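Side-chain contacts in type IV pilus biogenesis protein PilB (Streptococcus sanguinis, PDB 7B7P), which acts as a minor type IV pilin with a direct role in adhesion, joining a pilin module to a metal-binding von Willebrand factor A-like module: residues Q13-M16 / R17-M20; T239-A242 / T243-R247; R339-I342 / T343-N346. One frame throughout, in Å; residues are numbered along the deposited sequence.

Contact 1. Residues Q13-M16 / R17-M20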
ATOM      1  N   GLN A  13      41.081  10.185  16.468  1.00101.88           N
ATOM      2  CA  GLN A  13      40.461  10.364  15.162  1.00 99.46           C
ATOM      3  C   GLN A  13      40.638   9.121  14.306  1.00 97.09           C
ATOM      4  O   GLN A  13      39.708   8.707  13.606  1.00 98.65           O
ATOM      5  CB  GLN A  13      41.048  11.587  14.462  1.00 98.53           C
ATOM      6  CG  GLN A  13      40.515  12.903  14.989  1.00101.35           C
ATOM      7  CD  GLN A  13      39.295  13.384  14.224  1.00100.86           C
ATOM      8  OE1 GLN A  13      38.510  12.577  13.719  1.00 96.09           O
ATOM      9  NE2 GLN A  13      39.127  14.706  14.137  1.00 99.94           N
ATOM     10  N   ALA A  14      41.823   8.508  14.355  1.00 97.59           N
ATOM     11  CA  ALA A  14      42.038   7.252  13.647  1.00 93.54           C
ATOM     12  C   ALA A  14      41.160   6.139  14.201  1.00 92.09           C
ATOM     13  O   ALA A  14      40.725   5.259  13.449  1.00 92.29           O
ATOM     14  CB  ALA A  14      43.508   6.846  13.724  1.00 93.41           C
ATOM     15  N   GLU A  15      40.886   6.154  15.505  1.00 93.53           N
ATOM     16  CA  GLU A  15      40.037   5.114  16.072  1.00 97.71           C
ATOM     17  C   GLU A  15      38.587   5.303  15.654  1.00 94.14           C
ATOM     18  O   GLU A  15      37.903   4.326  15.321  1.00 92.22           O
ATOM     19  CB  GLU A  15      40.153   5.086  17.597  1.00 98.77           C
ATOM     20  CG  GLU A  15      39.108   4.200  18.279  1.00100.60           C
ATOM     21  CD  GLU A  15      39.256   2.713  17.956  1.00105.89           C
ATOM     22  OE1 GLU A  15      40.219   2.328  17.255  1.00105.24           O
ATOM     23  OE2 GLU A  15      38.401   1.920  18.419  1.00107.34           O
ATOM     24  N   MET A  16      38.102   6.547  15.651  1.00 89.37           N
ATOM     25  CA  MET A  16      36.739   6.789  15.195  1.00 89.79           C
ATOM     26  C   MET A  16      36.566   6.424  13.718  1.00 89.31           C
ATOM     27  O   MET A  16      35.573   5.785  13.350  1.00 85.68           O
ATOM     28  CB  MET A  16      36.355   8.236  15.458  1.00 87.75           C
ATOM     29  CG  MET A  16      36.054   8.491  16.902  1.00 86.64           C
ATOM     30  SD  MET A  16      36.208  10.240  17.278  1.00102.20           S
ATOM     31  CE  MET A  16      34.496  10.711  17.471  1.00 98.87           C
ATOM     32  N   ARG A  17      37.537   6.784  12.866  1.00 84.46           N
ATOM     33  CA  ARG A  17      37.440   6.424  11.453  1.00 87.14           C
ATOM     34  C   ARG A  17      37.405   4.908  11.264  1.00 88.36           C
ATOM     35  O   ARG A  17      36.625   4.401  10.446  1.00 85.07           O
ATOM     36  CB  ARG A  17      38.593   7.040  10.643  1.00 86.79           C
ATOM     37  CG  ARG A  17      38.456   6.851   9.099  1.00 78.75           C
ATOM     38  CD  ARG A  17      39.750   7.146   8.323  1.00 77.12           C
ATOM     39  NE  ARG A  17      39.571   7.234   6.858  1.00 75.02           N
ATOM     40  CZ  ARG A  17      40.089   6.368   5.972  1.00 76.63           C
ATOM     41  NH1 ARG A  17      40.823   5.320   6.383  1.00 71.20           N
ATOM     42  NH2 ARG A  17      39.879   6.538   4.663  1.00 65.71           N
ATOM     43  N   THR A  18      38.236   4.162  12.008  1.00 87.45           N
ATOM     44  CA  THR A  18      38.231   2.708  11.842  1.00 88.91           C
ATOM     45  C   THR A  18      36.926   2.115  12.359  1.00 81.46           C
ATOM     46  O   THR A  18      36.383   1.168  11.777  1.00 75.37           O
ATOM     47  CB  THR A  18      39.429   2.064  12.562  1.00 90.82           C
ATOM     48  OG1 THR A  18      39.566   2.635  13.869  1.00 98.96           O
ATOM     49  CG2 THR A  18      40.723   2.293  11.798  1.00 87.24           C
ATOM     50  N   SER A  19      36.400   2.666  13.448  1.00 81.82           N
ATOM     51  CA  SER A  19      35.073   2.270  13.905  1.00 85.98           C
ATOM     52  C   SER A  19      34.030   2.492  12.816  1.00 81.10           C
ATOM     53  O   SER A  19      33.172   1.637  12.582  1.00 79.06           O
ATOM     54  CB  SER A  19      34.713   3.051  15.163  1.00 85.09           C
ATOM     55  OG  SER A  19      33.476   2.613  15.676  1.00 94.98           O
ATOM     56  N   MET A  20      34.109   3.627  12.121  1.00 79.15           N
ATOM     57  CA  MET A  20      33.137   3.917  11.081  1.00 76.91           C
ATOM     58  C   MET A  20      33.340   3.004   9.884  1.00 77.10           C
ATOM     59  O   MET A  20      32.368   2.588   9.239  1.00 73.83           O
ATOM     60  CB  MET A  20      33.227   5.388  10.683  1.00 73.97           C
ATOM     61  CG  MET A  20      32.138   5.803   9.722  1.00 78.13           C
ATOM     62  SD  MET A  20      32.277   7.483   9.072  1.00 82.77           S
ATOM     63  CE  MET A  20      31.545   8.444  10.415  1.00 80.54           C
TER
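Gln13 to Met20 form two turns of one continuous helix, in which the amides of Arg17, Thr18, Ser19 and Met20 each bond to the carbonyl four residues earlier; Ser19 N to Glu15 O, at 2.9 Å, is representative. Onto this repeat Thr18 adds a hydroxyl that folds back over the preceding turn. Its OG1 sits between its own backbone N and carbonyl carbon (chi1 45°), a rotation that brings it 2.8 Å from Glu15 O and 2.9 Å from Ala14 O. A hydroxyl has a single proton to give, and these two carbonyls compete for it. The methyl also leans on the earlier turn, with Thr18 CG2 3.4 Å from Ala14 O. Glu15 crosses the Thr18 side chain at about a right angle, and its OE1 comes to 3.5 Å from Thr18 OG1. The carboxylate's principal partner is nevertheless Thr83, in the same loop region as the Leu81 that Ser19 reaches; the backbone N of Thr83 bonds to Glu15 OE2.

The helix is the N-terminal one of a type IV pilin module, laid against a beta-sheet in the manner of this family. Met20 is turned onto the sheet, where it meets Tyr109 and Leu111 of strand 104-112 and Ile124 and Ala127 of the strand after it. One turn back, Met16 packs on Leu91 and Leu122. Ser19, also buried, brings a hydroxyl to this side of the helix and touches Leu111 as well. Its CB rests 3.4 Å from Met16 O, while the hydroxyl, placed opposite the backbone N (chi1 -176°), bonds to Leu81 O.

Contact 2. Residues T239-A242 / T243-R247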
ATOM      1  N   THR A 239      -4.952 -19.767 -12.814  1.00 95.41           N
ATOM      2  CA  THR A 239      -6.398 -19.882 -12.711  1.00 97.47           C
ATOM      3  C   THR A 239      -7.078 -18.515 -12.755  1.00 94.93           C
ATOM      4  O   THR A 239      -8.181 -18.393 -13.304  1.00 93.43           O
ATOM      5  CB  THR A 239      -6.761 -20.660 -11.446  1.00 96.14           C
ATOM      6  OG1 THR A 239      -6.895 -19.763 -10.334  1.00100.59           O
ATOM      7  CG2 THR A 239      -5.661 -21.677 -11.136  1.00 96.04           C
ATOM      8  N   ILE A 240      -6.435 -17.471 -12.220  1.00 87.28           N
ATOM      9  CA  ILE A 240      -7.080 -16.161 -12.246  1.00 89.93           C
ATOM     10  C   ILE A 240      -6.908 -15.485 -13.608  1.00 88.32           C
ATOM     11  O   ILE A 240      -7.837 -14.834 -14.105  1.00 83.68           O
ATOM     12  CB  ILE A 240      -6.576 -15.271 -11.093  1.00 82.23           C
ATOM     13  CG1 ILE A 240      -7.288 -13.920 -11.152  1.00 84.33           C
ATOM     14  CG2 ILE A 240      -5.072 -15.085 -11.157  1.00 83.96           C
ATOM     15  CD1 ILE A 240      -7.592 -13.317  -9.803  1.00 83.19           C
ATOM     16  N   ILE A 241      -5.734 -15.627 -14.238  1.00 88.63           N
ATOM     17  CA  ILE A 241      -5.538 -15.022 -15.554  1.00 85.33           C
ATOM     18  C   ILE A 241      -6.538 -15.592 -16.544  1.00 86.07           C
ATOM     19  O   ILE A 241      -6.990 -14.895 -17.461  1.00 84.60           O
ATOM     20  CB  ILE A 241      -4.095 -15.226 -16.041  1.00 86.60           C
ATOM     21  CG1 ILE A 241      -3.114 -14.456 -15.173  1.00 84.67           C
ATOM     22  CG2 ILE A 241      -3.949 -14.777 -17.487  1.00 85.51           C
ATOM     23  CD1 ILE A 241      -1.707 -14.445 -15.743  1.00 85.89           C
ATOM     24  N   ALA A 242      -6.914 -16.858 -16.362  1.00 87.85           N
ATOM     25  CA  ALA A 242      -7.959 -17.441 -17.192  1.00 89.14           C
ATOM     26  C   ALA A 242      -9.277 -16.699 -17.007  1.00 84.04           C
ATOM     27  O   ALA A 242      -9.980 -16.416 -17.985  1.00 85.15           O
ATOM     28  CB  ALA A 242      -8.120 -18.927 -16.863  1.00 91.08           C
ATOM     29  N   THR A 243      -9.627 -16.372 -15.758  1.00 85.48           N
ATOM     30  CA  THR A 243     -10.862 -15.632 -15.498  1.00 87.01           C
ATOM     31  C   THR A 243     -10.828 -14.246 -16.135  1.00 85.10           C
ATOM     32  O   THR A 243     -11.783 -13.832 -16.804  1.00 85.76           O
ATOM     33  CB  THR A 243     -11.106 -15.499 -13.998  1.00 88.20           C
ATOM     34  OG1 THR A 243     -10.715 -16.704 -13.327  1.00 92.35           O
ATOM     35  CG2 THR A 243     -12.583 -15.218 -13.738  1.00 83.86           C
ATOM     36  N   ILE A 244      -9.737 -13.509 -15.925  1.00 81.62           N
ATOM     37  CA  ILE A 244      -9.689 -12.130 -16.387  1.00 78.54           C
ATOM     38  C   ILE A 244      -9.785 -12.062 -17.898  1.00 84.96           C
ATOM     39  O   ILE A 244     -10.395 -11.131 -18.447  1.00 82.80           O
ATOM     40  CB  ILE A 244      -8.416 -11.453 -15.864  1.00 80.36           C
ATOM     41  CG1 ILE A 244      -8.523 -11.261 -14.356  1.00 72.09           C
ATOM     42  CG2 ILE A 244      -8.145 -10.137 -16.607  1.00 75.73           C
ATOM     43  CD1 ILE A 244      -7.357 -10.544 -13.770  1.00 73.73           C
ATOM     44  N   THR A 245      -9.224 -13.050 -18.601  1.00 85.68           N
ATOM     45  CA  THR A 245      -9.214 -12.969 -20.056  1.00 85.34           C
ATOM     46  C   THR A 245     -10.372 -13.706 -20.722  1.00 86.69           C
ATOM     47  O   THR A 245     -10.680 -13.411 -21.885  1.00 92.52           O
ATOM     48  CB  THR A 245      -7.874 -13.467 -20.593  1.00 84.97           C
ATOM     49  OG1 THR A 245      -7.409 -14.550 -19.778  1.00 89.84           O
ATOM     50  CG2 THR A 245      -6.849 -12.339 -20.537  1.00 82.09           C
ATOM     51  N   LYS A 246     -11.035 -14.628 -20.023  1.00 85.92           N
ATOM     52  CA  LYS A 246     -12.271 -15.219 -20.538  1.00 87.53           C
ATOM     53  C   LYS A 246     -13.301 -14.129 -20.823  1.00 92.00           C
ATOM     54  O   LYS A 246     -13.563 -13.273 -19.971  1.00 90.12           O
ATOM     55  CB  LYS A 246     -12.830 -16.224 -19.528  1.00 89.05           C
ATOM     56  CG  LYS A 246     -13.953 -17.116 -20.045  1.00 92.85           C
ATOM     57  CD  LYS A 246     -13.990 -18.478 -19.322  1.00101.50           C
ATOM     58  CE  LYS A 246     -12.936 -19.469 -19.876  1.00105.28           C
ATOM     59  NZ  LYS A 246     -12.287 -20.293 -18.798  1.00102.15           N
ATOM     60  N   ARG A 247     -13.899 -14.162 -22.013  1.00 92.15           N
ATOM     61  CA  ARG A 247     -14.676 -13.014 -22.474  1.00 92.94           C
ATOM     62  C   ARG A 247     -16.169 -13.138 -22.229  1.00 92.94           C
ATOM     63  O   ARG A 247     -16.917 -12.223 -22.592  1.00 94.83           O
ATOM     64  CB  ARG A 247     -14.406 -12.745 -23.958  1.00 97.48           C
ATOM     65  CG  ARG A 247     -13.029 -12.147 -24.146  1.00 93.55           C
ATOM     66  CD  ARG A 247     -12.850 -11.359 -25.424  1.00 92.85           C
ATOM     67  NE  ARG A 247     -11.955 -10.203 -25.264  1.00 94.45           N
ATOM     68  CZ  ARG A 247     -10.747 -10.199 -24.680  1.00 94.12           C
ATOM     69  NH1 ARG A 247     -10.200 -11.304 -24.149  1.00 86.64           N
ATOM     70  NH2 ARG A 247     -10.068  -9.053 -24.628  1.00 93.14           N
TER
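Thr239 O is gripped by two groups of Thr243: the hydroxyl OG1 at 3.0 Å and, more weakly, the backbone N at 3.5 Å. The side chain is thus the nearer of the two donors. OG1 lies beside its own backbone N, opposite the carbonyl carbon (chi1 -38°), a rotation that turns it back toward the preceding turn; it approaches only 15° from the plane of the Thr239 carbonyl. One residue on, the regular pattern returns, with Ile244 N bonded to Ile240 O at 2.9 Å and nearly in line with the C=O bond.

A second threonine behaves similarly two positions further along. Thr245 N bonds to Ile241 O at 3.1 Å, and its hydroxyl also turns toward that oxygen, although the modelled separation is too short for its exact length to be trusted. Ile241 and Thr245 lie side by side and point the same way, with Ile241 CG2 4.2 Å from Thr245 OG1. The helix ends here: Lys246 is the first residue to leave helical angles, yet its N still bonds to Ala242 O at 2.9 Å.

On the inner side the contact is apolar, Ile240 CG1 meeting Ile244 CD1 at 4.3 Å. These two isoleucines reach Val214 and Leu216 of strand 212-219, while Ile241 and Ile244 touch Val200 of helix 191-209, so the short helix 238-245 packs against the sheet and a neighbouring helix of the von Willebrand factor A-like fold. Arg196 and Asn249 bond to the carbonyls of Ile244 and Thr243 at its C-terminal end. The chemistry implies a division of labour: the isoleucines supply most of the apolar contact, Thr243 and probably Thr245 spend their hydroxyl protons on carbonyls of the same helix, and side chains from outside serve carbonyls of its last turn.

Contact 3. Residues R339-I342 / T343-N346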
ATOM      1  N   ARG A 339     -26.810  12.869 -13.981  1.00 62.48           N
ATOM      2  CA  ARG A 339     -26.968  14.319 -13.873  1.00 64.76           C
ATOM      3  C   ARG A 339     -27.639  14.793 -12.580  1.00 66.51           C
ATOM      4  O   ARG A 339     -27.478  15.961 -12.210  1.00 71.40           O
ATOM      5  CB  ARG A 339     -27.799  14.840 -15.057  1.00 67.44           C
ATOM      6  CG  ARG A 339     -29.204  14.253 -15.068  1.00 67.09           C
ATOM      7  CD  ARG A 339     -30.019  14.718 -16.249  1.00 72.10           C
ATOM      8  NE  ARG A 339     -31.230  13.909 -16.388  1.00 76.54           N
ATOM      9  CZ  ARG A 339     -32.206  14.163 -17.257  1.00 77.87           C
ATOM     10  NH1 ARG A 339     -32.120  15.205 -18.085  1.00 81.10           N
ATOM     11  NH2 ARG A 339     -33.261  13.366 -17.306  1.00 72.60           N
ATOM     12  N   ASP A 340     -28.386  13.941 -11.897  1.00 63.70           N
ATOM     13  CA  ASP A 340     -29.099  14.335 -10.683  1.00 66.56           C
ATOM     14  C   ASP A 340     -28.139  14.369  -9.488  1.00 66.43           C
ATOM     15  O   ASP A 340     -27.641  13.322  -9.056  1.00 62.06           O
ATOM     16  CB  ASP A 340     -30.241  13.356 -10.451  1.00 63.60           C
ATOM     17  CG  ASP A 340     -31.002  13.644  -9.187  1.00 69.50           C
ATOM     18  OD1 ASP A 340     -31.661  14.705  -9.125  1.00 73.26           O
ATOM     19  OD2 ASP A 340     -30.954  12.797  -8.269  1.00 69.85           O
ATOM     20  N   SER A 341     -27.907  15.572  -8.939  1.00 60.52           N
ATOM     21  CA  SER A 341     -26.963  15.754  -7.834  1.00 63.83           C
ATOM     22  C   SER A 341     -27.247  14.836  -6.649  1.00 64.94           C
ATOM     23  O   SER A 341     -26.310  14.303  -6.042  1.00 62.97           O
ATOM     24  CB  SER A 341     -26.969  17.212  -7.359  1.00 67.79           C
ATOM     25  OG  SER A 341     -25.954  17.967  -8.018  1.00 68.01           O
ATOM     26  N   ILE A 342     -28.528  14.637  -6.305  1.00 65.29           N
ATOM     27  CA  ILE A 342     -28.887  13.832  -5.131  1.00 64.57           C
ATOM     28  C   ILE A 342     -28.459  12.385  -5.314  1.00 60.57           C
ATOM     29  O   ILE A 342     -27.857  11.773  -4.419  1.00 61.92           O
ATOM     30  CB  ILE A 342     -30.398  13.910  -4.860  1.00 71.24           C
ATOM     31  CG1 ILE A 342     -30.789  15.311  -4.395  1.00 74.55           C
ATOM     32  CG2 ILE A 342     -30.802  12.861  -3.840  1.00 65.31           C
ATOM     33  CD1 ILE A 342     -30.362  15.630  -3.019  1.00 86.49           C
ATOM     34  N   THR A 343     -28.805  11.798  -6.461  1.00 62.57           N
ATOM     35  CA  THR A 343     -28.432  10.411  -6.707  1.00 58.05           C
ATOM     36  C   THR A 343     -26.920  10.231  -6.659  1.00 57.87           C
ATOM     37  O   THR A 343     -26.423   9.204  -6.180  1.00 54.28           O
ATOM     38  CB  THR A 343     -28.985   9.958  -8.053  1.00 59.98           C
ATOM     39  OG1 THR A 343     -30.362  10.333  -8.139  1.00 66.34           O
ATOM     40  CG2 THR A 343     -28.821   8.438  -8.238  1.00 53.61           C
ATOM     41  N   ARG A 344     -26.170  11.214  -7.168  1.00 56.88           N
ATOM     42  CA  ARG A 344     -24.723  11.090  -7.154  1.00 54.22           C
ATOM     43  C   ARG A 344     -24.229  11.091  -5.718  1.00 55.07           C
ATOM     44  O   ARG A 344     -23.485  10.194  -5.302  1.00 57.88           O
ATOM     45  CB  ARG A 344     -24.086  12.219  -7.979  1.00 52.23           C
ATOM     46  CG  ARG A 344     -22.549  12.204  -7.994  1.00 59.98           C
ATOM     47  CD  ARG A 344     -21.934  13.387  -8.755  1.00 54.96           C
ATOM     48  NE  ARG A 344     -22.213  14.680  -8.134  1.00 53.35           N
ATOM     49  CZ  ARG A 344     -23.132  15.532  -8.578  1.00 58.32           C
ATOM     50  NH1 ARG A 344     -23.874  15.226  -9.642  1.00 60.37           N
ATOM     51  NH2 ARG A 344     -23.321  16.682  -7.959  1.00 55.78           N
ATOM     52  N   GLU A 345     -24.690  12.067  -4.938  1.00 57.37           N
ATOM     53  CA  GLU A 345     -24.394  12.122  -3.515  1.00 60.52           C
ATOM     54  C   GLU A 345     -24.760  10.815  -2.801  1.00 56.35           C
ATOM     55  O   GLU A 345     -23.967  10.302  -2.006  1.00 57.33           O
ATOM     56  CB  GLU A 345     -25.120  13.327  -2.893  1.00 56.46           C
ATOM     57  CG  GLU A 345     -25.104  13.341  -1.367  1.00 66.28           C
ATOM     58  CD  GLU A 345     -23.683  13.269  -0.770  1.00 67.35           C
ATOM     59  OE1 GLU A 345     -22.724  13.776  -1.408  1.00 74.26           O
ATOM     60  OE2 GLU A 345     -23.530  12.705   0.341  1.00 71.61           O
ATOM     61  N   ASN A 346     -25.939  10.243  -3.088  1.00 54.42           N
ATOM     62  CA  ASN A 346     -26.331   9.002  -2.404  1.00 55.18           C
ATOM     63  C   ASN A 346     -25.451   7.824  -2.817  1.00 58.60           C
ATOM     64  O   ASN A 346     -25.194   6.914  -2.014  1.00 55.06           O
ATOM     65  CB  ASN A 346     -27.809   8.660  -2.684  1.00 58.16           C
ATOM     66  CG  ASN A 346     -28.787   9.600  -1.969  1.00 59.30           C
ATOM     67  OD1 ASN A 346     -28.451  10.203  -0.960  1.00 59.76           O
ATOM     68  ND2 ASN A 346     -29.993   9.716  -2.491  1.00 59.84           N
TER
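Thr343 meets Asp340 at the start of helix 341-358, where the aspartate is the N-cap. The helix belongs to the von Willebrand factor A-like module and leads into strand 364-370 of its central sheet. Two donors of Thr343 converge on one carboxylate oxygen. Its OG1 donates at 2.5 Å to Asp340 OD2, which receives it on its anti lone pair, away from the other oxygen; its backbone N bonds to the same OD2 at 3.0 Å, arriving from 41° above the carboxylate plane. The two bonds to OD2 restrict the carboxylate's rotation, and its negative charge would probably suit the positive end of the helix dipole.

Arg344 comes next. Its backbone N bonds to Asp340 O, while its side chain bends at chi3 (65°) and curls back over the first turn. There Arg344 NH2 donates to Ser341 OG at 2.9 Å, with the hydroxyl 24° out of the guanidinium plane. Ser341 O faces one side of the guanidinium, opposite its centre, and Ile286 and Tyr379 also touch the arginine.

Glu345 N makes a nearly straight bond to Ser341 O at 3.0 Å, but its carboxylate turns outward to a salt bridge with Arg386. Asn346 closes the sequence, its N bonded to Ile342 O at 2.8 Å. The Asn346 and Ile342 side chains run side by side in the same direction, the amide also packing near Tyr290 of strand 289-291, and Asn346 ND2 rests 3.5 Å from the Ile342 CG2 methyl.

The three contacts are separate helical turns that do not touch, and they sample both modules. Contact 1 lies in the pilin module, with its centre 60 Å from that of contact 2 and 68 Å from that of contact 3, on the opposite side of the chain's centre. Contacts 2 and 3 both belong to the von Willebrand factor A-like module, yet their centres are 34 Å apart and their nearest atoms about 28 Å. Contact 3 is outside the metal's coordination sphere: the Arg344 side chain is about 12 Å from the bound magnesium ion. Ser173 and Asp284, which bind magnesium in this protein, belong to none of the contacts.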